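Local coordinates for protein protease (Helicobacter pylori, PDB 5EUF) that probably acts as a zinc-dependent M16-family metalloprotease and virulence factor that cleaves the cytoplasmic domain of human junctional adhesion molecule A, at residues L36-S41 against N191-V196; S184-P189 against K222-P227; V30-V35 against I90-I95; L108-M113 against K211-L216; T86-T91 against H161-G166. All coordinates share one frame; numbering follows the deposited sequence.

Contact 1: residues L36-S41 against N191-V196; sequences LYKVGS and NAIVLV
L36 and I193 form an antiparallel hydrogen-bonded pair, with L36 N donating to I193 O at 2.6 Å and I193 N returning a bond to L36 O at 2.7 Å. A third, nearly straight bond runs from K38 N to N191 O (3.1 Å, 177° at the hydrogen) and holds the two segments together where the ladder ends. At that point K38 is the centre of an inverse gamma turn, closed by a weak bond from V39 N to Y37 O. The paired residues L36-Y37 and A192-I193 belong to strands 30-37 and 192-198, neighbours in the mixed sheet of the N-terminal half of this M16 peptidase. N191 has CG anti to its backbone N (chi1 -163°), which brings its amide beside the turn: OD1 lies 3.2 Å from K38 CB, and ND2 passes V39 CG2 on its way to the carbonyl oxygen of Y186, its hydrogen-bond partner. The K38 chain runs extended past this amide until CE packs on I193 CD1 at 3.9 Å. L36 and I193 share one face of the sheet, CB to CB 4.1 Å, and there helix 365-376 touches L36. On the other face Y37 and A192 make a non-hydrogen-bonded pair; the methyl of A192 approaches the tyrosine ring obliquely, 3.6 Å from CE1, and helix 102-113 meets both residues through M113.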
# COMPACT_ATOMS: atom_id res chain seq x y z
N LEU B 36 -17.65 -16.85 14.89
CA LEU B 36 -16.79 -16.44 13.79
C LEU B 36 -17.31 -15.18 13.11
O LEU B 36 -18.48 -15.11 12.74
CB LEU B 36 -16.66 -17.56 12.76
CG LEU B 36 -16.47 -18.98 13.29
CD1 LEU B 36 -16.45 -19.96 12.12
CD2 LEU B 36 -15.19 -19.08 14.09
N TYR B 37 -16.44 -14.20 12.93
CA TYR B 37 -16.78 -13.02 12.15
C TYR B 37 -16.01 -13.03 10.84
O TYR B 37 -14.78 -13.19 10.84
CB TYR B 37 -16.50 -11.74 12.93
CG TYR B 37 -17.43 -11.51 14.10
CD1 TYR B 37 -18.68 -10.93 13.91
CD2 TYR B 37 -17.05 -11.85 15.39
CE1 TYR B 37 -19.53 -10.71 14.98
CE2 TYR B 37 -17.89 -11.63 16.47
CZ TYR B 37 -19.13 -11.06 16.25
OH TYR B 37 -19.97 -10.85 17.32
N LYS B 38 -16.71 -12.87 9.73
CA LYS B 38 -16.07 -12.85 8.42
C LYS B 38 -15.33 -11.53 8.19
O LYS B 38 -15.61 -10.81 7.24
CB LYS B 38 -17.10 -13.07 7.31
CG LYS B 38 -17.88 -14.37 7.44
CD LYS B 38 -18.92 -14.49 6.34
CE LYS B 38 -19.65 -15.81 6.41
NZ LYS B 38 -20.73 -15.89 5.38
N VAL B 39 -14.41 -11.22 9.10
CA VAL B 39 -13.62 -9.99 9.03
C VAL B 39 -12.16 -10.26 9.33
O VAL B 39 -11.84 -11.11 10.16
CB VAL B 39 -14.10 -8.92 10.02
CG1 VAL B 39 -13.85 -7.53 9.45
CG2 VAL B 39 -15.56 -9.11 10.38
N GLY B 40 -11.28 -9.53 8.67
CA GLY B 40 -9.86 -9.64 8.92
C GLY B 40 -9.15 -8.39 8.46
O GLY B 40 -9.78 -7.35 8.26
N SER B 41 -7.84 -8.49 8.28
CA SER B 41 -7.05 -7.36 7.80
C SER B 41 -7.35 -7.09 6.33
O SER B 41 -7.04 -6.02 5.82
CB SER B 41 -5.56 -7.62 8.01
OG SER B 41 -5.13 -8.74 7.26
N ASN B 191 -23.08 -11.17 9.29
CA ASN B 191 -21.68 -11.38 8.97
C ASN B 191 -21.00 -12.31 9.98
O ASN B 191 -19.78 -12.45 9.99
CB ASN B 191 -20.94 -10.04 8.92
CG ASN B 191 -19.60 -10.12 8.20
OD1 ASN B 191 -19.45 -10.87 7.23
ND2 ASN B 191 -18.62 -9.37 8.68
N ALA B 192 -21.81 -12.95 10.83
CA ALA B 192 -21.27 -13.77 11.90
C ALA B 192 -21.76 -15.22 11.85
O ALA B 192 -22.84 -15.50 11.32
CB ALA B 192 -21.61 -13.16 13.25
N ILE B 193 -20.96 -16.12 12.41
CA ILE B 193 -21.30 -17.54 12.48
C ILE B 193 -21.08 -18.08 13.89
O ILE B 193 -20.01 -17.92 14.46
CB ILE B 193 -20.45 -18.38 11.51
CG1 ILE B 193 -20.68 -17.95 10.06
CG2 ILE B 193 -20.75 -19.87 11.68
CD1 ILE B 193 -19.78 -18.66 9.07
N VAL B 194 -22.12 -18.70 14.45
CA VAL B 194 -22.00 -19.34 15.76
C VAL B 194 -21.82 -20.84 15.59
O VAL B 194 -22.72 -21.53 15.11
CB VAL B 194 -23.23 -19.05 16.65
CG1 VAL B 194 -23.12 -19.80 17.97
CG2 VAL B 194 -23.38 -17.56 16.89
N LEU B 195 -20.65 -21.33 15.97
CA LEU B 195 -20.29 -22.73 15.79
C LEU B 195 -20.13 -23.43 17.13
O LEU B 195 -19.40 -22.96 18.00
CB LEU B 195 -19.00 -22.84 14.98
CG LEU B 195 -18.32 -24.20 14.84
CD1 LEU B 195 -19.14 -25.14 13.99
CD2 LEU B 195 -16.92 -24.04 14.27
N VAL B 196 -20.82 -24.56 17.30
CA VAL B 196 -20.72 -25.34 18.53
C VAL B 196 -20.31 -26.78 18.24
O VAL B 196 -21.01 -27.51 17.53
CB VAL B 196 -22.05 -25.33 19.32
CG1 VAL B 196 -21.93 -26.22 20.55
CG2 VAL B 196 -22.43 -23.91 19.70

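Contact 2: residues S184-P189 against K222-P227; sequences SLYYQP and KAIPTP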
# COMPACT_ATOMS: atom_id res chain seq x y z
N SER B 184 -19.43 -1.89 13.97
CA SER B 184 -20.87 -1.96 13.70
C SER B 184 -21.16 -2.43 12.27
O SER B 184 -22.24 -2.93 11.98
CB SER B 184 -21.52 -0.60 13.94
OG SER B 184 -21.10 0.35 12.97
N LEU B 185 -20.18 -2.26 11.39
CA LEU B 185 -20.34 -2.67 10.00
C LEU B 185 -20.01 -4.15 9.81
O LEU B 185 -20.72 -4.87 9.12
CB LEU B 185 -19.46 -1.83 9.08
CG LEU B 185 -19.38 -2.27 7.62
CD1 LEU B 185 -20.76 -2.27 6.98
CD2 LEU B 185 -18.42 -1.39 6.84
N TYR B 186 -18.93 -4.60 10.45
CA TYR B 186 -18.41 -5.94 10.20
C TYR B 186 -18.79 -6.97 11.27
O TYR B 186 -18.57 -8.16 11.09
CB TYR B 186 -16.90 -5.89 10.04
CG TYR B 186 -16.45 -5.25 8.74
CD1 TYR B 186 -16.59 -5.91 7.53
CD2 TYR B 186 -15.88 -3.98 8.73
CE1 TYR B 186 -16.18 -5.33 6.34
CE2 TYR B 186 -15.46 -3.39 7.54
CZ TYR B 186 -15.62 -4.07 6.35
OH TYR B 186 -15.21 -3.50 5.17
N TYR B 187 -19.35 -6.51 12.39
CA TYR B 187 -19.80 -7.42 13.44
C TYR B 187 -21.33 -7.52 13.48
O TYR B 187 -21.92 -7.63 14.55
CB TYR B 187 -19.27 -6.99 14.80
CG TYR B 187 -17.84 -7.39 15.07
CD1 TYR B 187 -16.83 -7.08 14.16
CD2 TYR B 187 -17.49 -8.05 16.24
CE1 TYR B 187 -15.52 -7.44 14.40
CE2 TYR B 187 -16.17 -8.41 16.49
CZ TYR B 187 -15.19 -8.10 15.57
OH TYR B 187 -13.89 -8.45 15.80
N GLN B 188 -21.95 -7.47 12.31
CA GLN B 188 -23.38 -7.70 12.21
C GLN B 188 -23.64 -9.20 12.26
O GLN B 188 -22.79 -9.99 11.85
CB GLN B 188 -23.94 -7.11 10.92
CG GLN B 188 -23.57 -5.66 10.68
CD GLN B 188 -24.25 -5.08 9.45
OE1 GLN B 188 -25.44 -5.31 9.23
NE2 GLN B 188 -23.49 -4.35 8.65
N PRO B 189 -24.81 -9.60 12.77
CA PRO B 189 -25.24 -11.00 12.78
C PRO B 189 -25.18 -11.64 11.39
O PRO B 189 -24.81 -12.80 11.26
CB PRO B 189 -26.68 -10.92 13.28
CG PRO B 189 -26.71 -9.70 14.13
CD PRO B 189 -25.76 -8.73 13.50
N LYS B 222 -28.51 -3.42 3.25
CA LYS B 222 -27.51 -3.53 2.18
C LYS B 222 -26.33 -4.40 2.59
O LYS B 222 -25.89 -4.37 3.74
CB LYS B 222 -27.03 -2.14 1.74
CG LYS B 222 -26.94 -1.11 2.85
CD LYS B 222 -26.74 0.29 2.27
CE LYS B 222 -26.76 1.35 3.36
NZ LYS B 222 -26.62 2.73 2.81
N ALA B 223 -25.81 -5.17 1.64
CA ALA B 223 -24.80 -6.19 1.90
C ALA B 223 -23.46 -5.60 2.34
O ALA B 223 -23.15 -4.45 2.06
CB ALA B 223 -24.61 -7.06 0.66
N ILE B 224 -22.67 -6.43 3.03
CA ILE B 224 -21.34 -6.04 3.49
C ILE B 224 -20.44 -5.73 2.30
O ILE B 224 -20.37 -6.52 1.36
CB ILE B 224 -20.70 -7.15 4.35
CG1 ILE B 224 -21.69 -7.70 5.38
CG2 ILE B 224 -19.43 -6.65 5.03
CD1 ILE B 224 -22.10 -6.69 6.43
N PRO B 225 -19.75 -4.58 2.33
CA PRO B 225 -18.84 -4.18 1.25
C PRO B 225 -17.75 -5.21 0.98
O PRO B 225 -17.03 -5.61 1.90
CB PRO B 225 -18.24 -2.87 1.76
CG PRO B 225 -19.26 -2.33 2.70
CD PRO B 225 -19.88 -3.53 3.36
N THR B 226 -17.64 -5.65 -0.27
CA THR B 226 -16.63 -6.62 -0.68
C THR B 226 -15.40 -5.91 -1.23
O THR B 226 -15.52 -5.09 -2.14
CB THR B 226 -17.18 -7.59 -1.74
OG1 THR B 226 -18.35 -8.25 -1.24
CG2 THR B 226 -16.13 -8.63 -2.11
N PRO B 227 -14.21 -6.24 -0.69
CA PRO B 227 -12.96 -5.65 -1.17
C PRO B 227 -12.78 -5.86 -2.67
O PRO B 227 -13.07 -6.94 -3.19
CB PRO B 227 -11.88 -6.39 -0.37
CG PRO B 227 -12.55 -7.60 0.18
CD PRO B 227 -13.98 -7.21 0.39
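I224 lies over the end of helix 176-186 and meets Y186, L185 and Q188 with its two branches. At CB the side chain divides. The CG2 branch stands anti to the backbone N and comes obliquely to the Y186 ring, 3.7 Å from CE1 and 3.9 Å from CD1. The CG1 branch folds back beside the backbone N (chi1 -46°) and carries CD1 the other way, to a spot 3.5 Å from both L185 O and Q188 NE2. These two polar atoms are already bonded to each other: Q188 NE2 donates to L185 O at 2.9 Å, somewhat tilted from the carbonyl plane, so the methyl group rests against an already formed hydrogen bond. The other end of the Q188 amide, OE1, accepts from the backbone N of L219. Next along the chain, P225 meets L185 tip to tip, CD to CD1 at 3.9 Å, while L185 CG also lies over one face of the Y186 ring, toward the rim. Y187 is the first residue to leave helical geometry, and the glutamine bond ties the chain just beyond it back to the last turn. Through I224 and P225, the loop leading from the first sheet to the second thus packs on a helix C-terminus, consistent with the two-halved build of M16 peptidases.

Contact 3: residues V30-V35 against I90-I95; sequences VIEVDV and ITRYFI
The R92 guanidinium reaches toward E32 and D34 with F94 CD2 over one of its faces, 3.4 Å above the plane and toward the rim. Both carboxylates approach it obliquely: D34 OD2 bridges to NE and E32 OE1 to NH1, each at 3.1 Å, with the D34 plane turned 28° and the E32 plane 52° from the guanidinium. F94 carries CG between its backbone N and carbonyl carbon (chi1 62°), which sets the ring beside E32, whose OE1 lies 3.5 Å from F94 CG. At the edge of the Y93 ring, near its plane, is V35 O. Four backbone bonds pair V33 with I95 and V35 with Y93, joining antiparallel strands 30-37 and 91-98 as neighbours in the mixed sheet; these four side chains line the face toward helix 102-113. E32 OE2 and S366 OG share a weak bond. Two buried carboxylates thus share one guanidinium, which may raise the proton affinity of one of them.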
# COMPACT_ATOMS: atom_id res chain seq x y z
N VAL B 30 -17.32 -32.26 27.26
CA VAL B 30 -16.50 -31.22 26.66
C VAL B 30 -17.07 -30.66 25.36
O VAL B 30 -17.38 -31.41 24.43
CB VAL B 30 -15.07 -31.74 26.39
CG1 VAL B 30 -14.19 -30.63 25.86
CG2 VAL B 30 -14.48 -32.33 27.66
N ILE B 31 -17.21 -29.34 25.29
CA ILE B 31 -17.63 -28.66 24.07
C ILE B 31 -16.80 -27.41 23.82
O ILE B 31 -16.03 -26.98 24.68
CB ILE B 31 -19.12 -28.24 24.11
CG1 ILE B 31 -19.32 -27.12 25.13
CG2 ILE B 31 -20.03 -29.43 24.39
CD1 ILE B 31 -20.70 -26.52 25.10
N GLU B 32 -16.96 -26.84 22.63
CA GLU B 32 -16.37 -25.54 22.33
C GLU B 32 -17.39 -24.64 21.64
O GLU B 32 -18.03 -25.04 20.67
CB GLU B 32 -15.12 -25.68 21.46
CG GLU B 32 -14.48 -24.34 21.13
CD GLU B 32 -13.15 -24.47 20.43
OE1 GLU B 32 -12.95 -23.80 19.39
OE2 GLU B 32 -12.29 -25.23 20.92
N VAL B 33 -17.54 -23.42 22.16
CA VAL B 33 -18.50 -22.47 21.61
C VAL B 33 -17.79 -21.41 20.78
O VAL B 33 -17.10 -20.55 21.32
CB VAL B 33 -19.30 -21.78 22.73
CG1 VAL B 33 -20.39 -20.90 22.13
CG2 VAL B 33 -19.91 -22.82 23.66
N ASP B 34 -17.98 -21.46 19.46
CA ASP B 34 -17.30 -20.54 18.55
C ASP B 34 -18.20 -19.44 18.02
O ASP B 34 -19.36 -19.67 17.68
CB ASP B 34 -16.70 -21.30 17.37
CG ASP B 34 -15.42 -22.01 17.73
OD1 ASP B 34 -15.49 -23.08 18.38
OD2 ASP B 34 -14.34 -21.51 17.35
N VAL B 35 -17.65 -18.23 17.94
CA VAL B 35 -18.28 -17.14 17.21
C VAL B 35 -17.30 -16.64 16.15
O VAL B 35 -16.26 -16.08 16.48
CB VAL B 35 -18.68 -15.98 18.13
CG1 VAL B 35 -19.13 -14.79 17.30
CG2 VAL B 35 -19.79 -16.42 19.07
N ILE B 90 -10.33 -13.87 8.79
CA ILE B 90 -11.34 -14.26 9.77
C ILE B 90 -10.99 -13.81 11.19
O ILE B 90 -9.84 -13.94 11.62
CB ILE B 90 -11.55 -15.79 9.73
CG1 ILE B 90 -12.42 -16.26 10.90
CG2 ILE B 90 -10.22 -16.52 9.75
CD1 ILE B 90 -12.48 -17.77 11.05
N THR B 91 -11.98 -13.27 11.89
CA THR B 91 -11.86 -13.00 13.32
C THR B 91 -12.61 -14.09 14.09
O THR B 91 -13.77 -14.38 13.79
CB THR B 91 -12.43 -11.62 13.70
OG1 THR B 91 -11.68 -10.59 13.04
CG2 THR B 91 -12.34 -11.41 15.20
N ARG B 92 -11.95 -14.68 15.08
CA ARG B 92 -12.49 -15.88 15.73
C ARG B 92 -12.42 -15.86 17.25
O ARG B 92 -11.35 -15.66 17.83
CB ARG B 92 -11.76 -17.11 15.19
CG ARG B 92 -12.13 -18.42 15.85
CD ARG B 92 -11.49 -19.57 15.08
NE ARG B 92 -11.77 -20.87 15.69
CZ ARG B 92 -10.94 -21.51 16.51
NH1 ARG B 92 -11.28 -22.69 17.00
NH2 ARG B 92 -9.77 -20.97 16.82
N TYR B 93 -13.56 -16.08 17.89
CA TYR B 93 -13.65 -16.18 19.35
C TYR B 93 -14.19 -17.55 19.74
O TYR B 93 -15.07 -18.08 19.07
CB TYR B 93 -14.55 -15.08 19.92
CG TYR B 93 -14.20 -13.67 19.50
CD1 TYR B 93 -13.35 -12.88 20.27
CD2 TYR B 93 -14.75 -13.11 18.35
CE1 TYR B 93 -13.04 -11.59 19.89
CE2 TYR B 93 -14.45 -11.82 17.97
CZ TYR B 93 -13.59 -11.06 18.74
OH TYR B 93 -13.28 -9.77 18.36
N PHE B 94 -13.69 -18.12 20.84
CA PHE B 94 -14.22 -19.39 21.31
C PHE B 94 -14.04 -19.62 22.81
O PHE B 94 -13.07 -19.16 23.41
CB PHE B 94 -13.57 -20.56 20.54
CG PHE B 94 -12.09 -20.67 20.72
CD1 PHE B 94 -11.55 -21.42 21.76
CD2 PHE B 94 -11.22 -20.04 19.85
CE1 PHE B 94 -10.19 -21.53 21.93
CE2 PHE B 94 -9.85 -20.14 20.01
CZ PHE B 94 -9.33 -20.89 21.05
N ILE B 95 -15.00 -20.33 23.40
CA ILE B 95 -14.94 -20.72 24.80
C ILE B 95 -14.81 -22.23 24.94
O ILE B 95 -15.59 -22.98 24.35
CB ILE B 95 -16.19 -20.25 25.58
CG1 ILE B 95 -16.26 -18.73 25.64
CG2 ILE B 95 -16.19 -20.82 26.99
CD1 ILE B 95 -17.47 -18.21 26.39

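Contact 4: residues L108-M113 against K211-L216; sequences LFAETM and KHFESL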
# COMPACT_ATOMS: atom_id res chain seq x y z
N LEU B 108 -22.98 -14.78 26.91
CA LEU B 108 -21.82 -13.90 26.92
C LEU B 108 -21.43 -13.42 25.53
O LEU B 108 -21.02 -12.28 25.35
CB LEU B 108 -20.62 -14.61 27.56
CG LEU B 108 -20.71 -14.94 29.05
CD1 LEU B 108 -19.38 -15.50 29.52
CD2 LEU B 108 -21.08 -13.70 29.85
N PHE B 109 -21.57 -14.30 24.54
CA PHE B 109 -21.20 -13.97 23.17
C PHE B 109 -22.25 -13.07 22.52
O PHE B 109 -21.92 -12.19 21.72
CB PHE B 109 -21.00 -15.23 22.34
CG PHE B 109 -19.62 -15.81 22.45
CD1 PHE B 109 -18.52 -14.98 22.54
CD2 PHE B 109 -19.43 -17.18 22.47
CE1 PHE B 109 -17.24 -15.50 22.64
CE2 PHE B 109 -18.15 -17.71 22.57
CZ PHE B 109 -17.06 -16.87 22.66
N ALA B 110 -23.52 -13.29 22.87
CA ALA B 110 -24.58 -12.42 22.39
C ALA B 110 -24.43 -11.04 23.03
O ALA B 110 -24.75 -10.02 22.44
CB ALA B 110 -25.94 -13.01 22.71
N GLU B 111 -23.90 -11.05 24.25
CA GLU B 111 -23.69 -9.83 25.02
C GLU B 111 -22.63 -8.92 24.39
O GLU B 111 -22.66 -7.70 24.56
CB GLU B 111 -23.28 -10.19 26.45
CG GLU B 111 -23.22 -9.03 27.41
CD GLU B 111 -24.58 -8.40 27.65
OE1 GLU B 111 -25.59 -9.14 27.65
OE2 GLU B 111 -24.64 -7.16 27.82
N THR B 112 -21.69 -9.51 23.64
CA THR B 112 -20.62 -8.73 23.02
C THR B 112 -20.87 -8.45 21.54
O THR B 112 -20.24 -7.57 20.95
CB THR B 112 -19.26 -9.45 23.16
OG1 THR B 112 -19.30 -10.70 22.47
CG2 THR B 112 -18.92 -9.69 24.62
N MSE B 113 -21.79 -9.20 20.94
CA MSE B 113 -22.06 -9.05 19.52
C MSE B 113 -22.93 -7.82 19.23
O MSE B 113 -22.50 -6.91 18.52
CB MSE B 113 -22.74 -10.30 18.96
CG MSE B 113 -23.21 -10.16 17.52
SE MSE B 113 -23.28 -11.88 16.61
CE MSE B 113 -25.20 -12.05 16.40
N LYS B 211 -32.29 -18.40 21.19
CA LYS B 211 -32.65 -17.68 22.40
C LYS B 211 -31.85 -16.38 22.54
O LYS B 211 -32.41 -15.34 22.89
CB LYS B 211 -32.43 -18.57 23.63
CG LYS B 211 -32.60 -17.84 24.95
CD LYS B 211 -32.56 -18.79 26.14
CE LYS B 211 -32.82 -18.05 27.45
NZ LYS B 211 -32.84 -18.96 28.62
N HIS B 212 -30.56 -16.43 22.25
CA HIS B 212 -29.69 -15.30 22.52
C HIS B 212 -29.37 -14.44 21.29
O HIS B 212 -28.96 -13.29 21.43
CB HIS B 212 -28.38 -15.78 23.15
CG HIS B 212 -28.57 -16.44 24.48
ND1 HIS B 212 -28.74 -17.80 24.62
CD2 HIS B 212 -28.61 -15.92 25.73
CE1 HIS B 212 -28.88 -18.10 25.90
NE2 HIS B 212 -28.81 -16.98 26.60
N PHE B 213 -29.55 -14.99 20.10
CA PHE B 213 -29.06 -14.31 18.90
C PHE B 213 -30.14 -13.93 17.89
O PHE B 213 -29.93 -13.03 17.08
CB PHE B 213 -28.01 -15.18 18.21
CG PHE B 213 -26.76 -15.37 19.03
CD1 PHE B 213 -25.69 -14.50 18.89
CD2 PHE B 213 -26.65 -16.42 19.92
CE1 PHE B 213 -24.54 -14.67 19.64
CE2 PHE B 213 -25.50 -16.60 20.67
CZ PHE B 213 -24.44 -15.72 20.53
N GLU B 214 -31.29 -14.60 17.93
CA GLU B 214 -32.32 -14.38 16.92
C GLU B 214 -32.89 -12.96 16.96
O GLU B 214 -33.32 -12.42 15.94
CB GLU B 214 -33.46 -15.39 17.09
CG GLU B 214 -34.45 -15.42 15.93
CD GLU B 214 -35.59 -16.39 16.17
OE1 GLU B 214 -36.16 -16.39 17.28
OE2 GLU B 214 -35.92 -17.15 15.23
N SER B 215 -32.87 -12.35 18.14
CA SER B 215 -33.45 -11.03 18.33
C SER B 215 -32.46 -9.89 18.07
O SER B 215 -32.83 -8.72 18.09
CB SER B 215 -34.03 -10.91 19.74
OG SER B 215 -33.18 -11.52 20.69
N LEU B 216 -31.20 -10.24 17.84
CA LEU B 216 -30.18 -9.23 17.54
C LEU B 216 -30.41 -8.64 16.15
O LEU B 216 -30.76 -9.36 15.21
CB LEU B 216 -28.77 -9.82 17.64
CG LEU B 216 -28.31 -10.16 19.06
CD1 LEU B 216 -26.82 -10.46 19.08
CD2 LEU B 216 -28.64 -9.04 20.03
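Selenomethionine M113 has CG anti to its backbone N (chi1 174°) and bends at chi3 (112°), which swings its CE between F213 and L216. F213 in turn keeps CG beside its own N, laying its ring against the helix 102-113 backbone at A110. CE of M113 is 3.5 Å from F213 CD1 and equally far from L216 CD1; its selenium lies at the edge of the F213 ring, 5.4 Å from the centroid, a Met-aromatic contact. F109 CB meets another part of that edge at CZ. Over one face comes the A110 methyl, 3.9 Å from the ring centroid and 18° off the normal, a CH-pi contact. A110 CB also packs on H212 CB at 3.7 Å. The F109 ring turns the other way, onto V33 and V35 of the sheet. Polar groups find partners outside the interface: H212 ND1 bonds L208 O of its own helix, and N15 ND2 serves both F213 O and L216 O. Dispersion and CH-pi contacts therefore hold the two segments together, without hydrogen bonds between them.

Contact 5: residues T86-T91 against H161-G166; sequences TSFDIT and HWTPIG
F88 and P164 meet at about a right angle in a proline-aromatic CH-pi contact that joins a beta-hairpin loop to a type I beta turn. F88 belongs to the loop linking the antiparallel strands 81-86 and 91-98; P164 follows T163 in the turn T163-G166, closed by G166 N to T163 O. P164 CD stands over the centre of the phenyl face, 4.0 Å from the centroid and 11° off the normal. With F88 CG beside the backbone N (chi1 -69°), the ring reaches out to this proline. F88 CE2 passes W162 O obliquely at 3.6 Å. F151 and Y160 also meet the F88 ring, Y160 edge-to-face, while W162 packs on M46 of the second subunit. The loop starts beside the active site, where T86 OG1 is hydrogen-bonded to E56, the probable proton acceptor. Its own ends are tied at I90 O, which accepts from S87 N at 3.0 Å and, in the carbonyl plane on a lone pair, from S87 OG at 3.2 Å.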
# COMPACT_ATOMS: atom_id res chain seq x y z
N THR B 86 -7.26 -12.96 15.46
CA THR B 86 -7.60 -12.32 14.20
C THR B 86 -6.53 -12.63 13.17
O THR B 86 -5.34 -12.56 13.46
CB THR B 86 -7.73 -10.79 14.36
OG1 THR B 86 -6.51 -10.26 14.89
CG2 THR B 86 -8.87 -10.46 15.32
N SER B 87 -6.96 -13.00 11.97
CA SER B 87 -6.02 -13.24 10.88
C SER B 87 -6.34 -12.33 9.71
O SER B 87 -7.02 -11.32 9.86
CB SER B 87 -6.05 -14.71 10.45
OG SER B 87 -7.34 -15.09 10.02
N PHE B 88 -5.84 -12.70 8.54
CA PHE B 88 -6.07 -11.92 7.33
C PHE B 88 -7.54 -11.88 6.94
O PHE B 88 -8.04 -10.86 6.46
CB PHE B 88 -5.25 -12.47 6.17
CG PHE B 88 -3.77 -12.27 6.32
CD1 PHE B 88 -3.00 -13.17 7.04
CD2 PHE B 88 -3.15 -11.18 5.74
CE1 PHE B 88 -1.64 -12.99 7.17
CE2 PHE B 88 -1.78 -10.99 5.87
CZ PHE B 88 -1.03 -11.90 6.59
N ASP B 89 -8.24 -13.00 7.16
CA ASP B 89 -9.57 -13.18 6.59
C ASP B 89 -10.68 -13.35 7.62
O ASP B 89 -11.83 -13.01 7.35
CB ASP B 89 -9.56 -14.40 5.66
CG ASP B 89 -8.47 -14.33 4.62
OD1 ASP B 89 -8.20 -13.23 4.11
OD2 ASP B 89 -7.88 -15.39 4.30
N ILE B 90 -10.33 -13.87 8.79
CA ILE B 90 -11.34 -14.26 9.77
C ILE B 90 -10.99 -13.81 11.19
O ILE B 90 -9.84 -13.94 11.62
CB ILE B 90 -11.55 -15.79 9.73
CG1 ILE B 90 -12.42 -16.26 10.90
CG2 ILE B 90 -10.22 -16.52 9.75
CD1 ILE B 90 -12.48 -17.77 11.05
N THR B 91 -11.98 -13.27 11.89
CA THR B 91 -11.86 -13.00 13.32
C THR B 91 -12.61 -14.09 14.09
O THR B 91 -13.77 -14.38 13.79
CB THR B 91 -12.43 -11.62 13.70
OG1 THR B 91 -11.68 -10.59 13.04
CG2 THR B 91 -12.34 -11.41 15.20
N HIS B 161 -1.10 -6.62 1.67
CA HIS B 161 0.09 -5.78 1.70
C HIS B 161 0.62 -5.63 3.12
O HIS B 161 1.81 -5.37 3.33
CB HIS B 161 -0.23 -4.41 1.09
CG HIS B 161 0.95 -3.50 0.99
ND1 HIS B 161 2.02 -3.74 0.15
CD2 HIS B 161 1.23 -2.33 1.62
CE1 HIS B 161 2.90 -2.76 0.27
NE2 HIS B 161 2.44 -1.89 1.15
N TRP B 162 -0.26 -5.79 4.09
CA TRP B 162 0.11 -5.71 5.50
C TRP B 162 -0.50 -6.86 6.30
O TRP B 162 -1.57 -7.37 5.97
CB TRP B 162 -0.30 -4.37 6.10
CG TRP B 162 -1.79 -4.12 6.08
CD1 TRP B 162 -2.68 -4.46 7.05
CD2 TRP B 162 -2.54 -3.49 5.04
NE1 TRP B 162 -3.95 -4.07 6.68
CE2 TRP B 162 -3.89 -3.48 5.45
CE3 TRP B 162 -2.21 -2.94 3.80
CZ2 TRP B 162 -4.90 -2.93 4.67
CZ3 TRP B 162 -3.22 -2.39 3.02
CH2 TRP B 162 -4.55 -2.39 3.46
N THR B 163 0.20 -7.26 7.36
CA THR B 163 -0.29 -8.28 8.28
C THR B 163 -1.27 -7.63 9.26
O THR B 163 -1.28 -6.41 9.41
CB THR B 163 0.88 -8.94 9.03
OG1 THR B 163 1.40 -8.04 10.02
CG2 THR B 163 1.98 -9.32 8.05
N PRO B 164 -2.12 -8.43 9.93
CA PRO B 164 -3.18 -7.88 10.79
C PRO B 164 -2.73 -6.92 11.91
O PRO B 164 -3.59 -6.29 12.52
CB PRO B 164 -3.83 -9.14 11.40
CG PRO B 164 -2.92 -10.28 11.06
CD PRO B 164 -2.27 -9.89 9.78
N ILE B 165 -1.43 -6.81 12.18
CA ILE B 165 -0.95 -5.88 13.20
C ILE B 165 -1.08 -4.43 12.71
O ILE B 165 -1.27 -3.51 13.51
CB ILE B 165 0.51 -6.17 13.61
CG1 ILE B 165 0.93 -5.30 14.80
CG2 ILE B 165 1.47 -5.97 12.44
CD1 ILE B 165 0.11 -5.51 16.05
N GLY B 166 -0.99 -4.24 11.40
CA GLY B 166 -1.11 -2.92 10.81
C GLY B 166 0.14 -2.07 10.93
O GLY B 166 1.14 -2.49 11.52

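How the contacts relate
Contacts 1 and 3, centres about 10 Å apart, share strand 30-37 and make it a central strand of the N-terminal sheet, between strands 192-198 and 91-98. The centre of contact 4 lies about 14 Å from each of theirs, where helices 102-113 and 202-213 lie against that sheet. Contact 2, its centre about 11 Å from that of contact 1, is joined to it through the turn between helix 176-186 and strand 192-198. Segment 86-91 of contact 5 runs into segment 90-95 of contact 3, sharing I90 and T91. Along the chain contact 5 is nested in the loop closed by contact 1, whereas contacts 1 and 4 cross. The late strand 192-198 thus ties later chain into the sheet beside the zinc-site region.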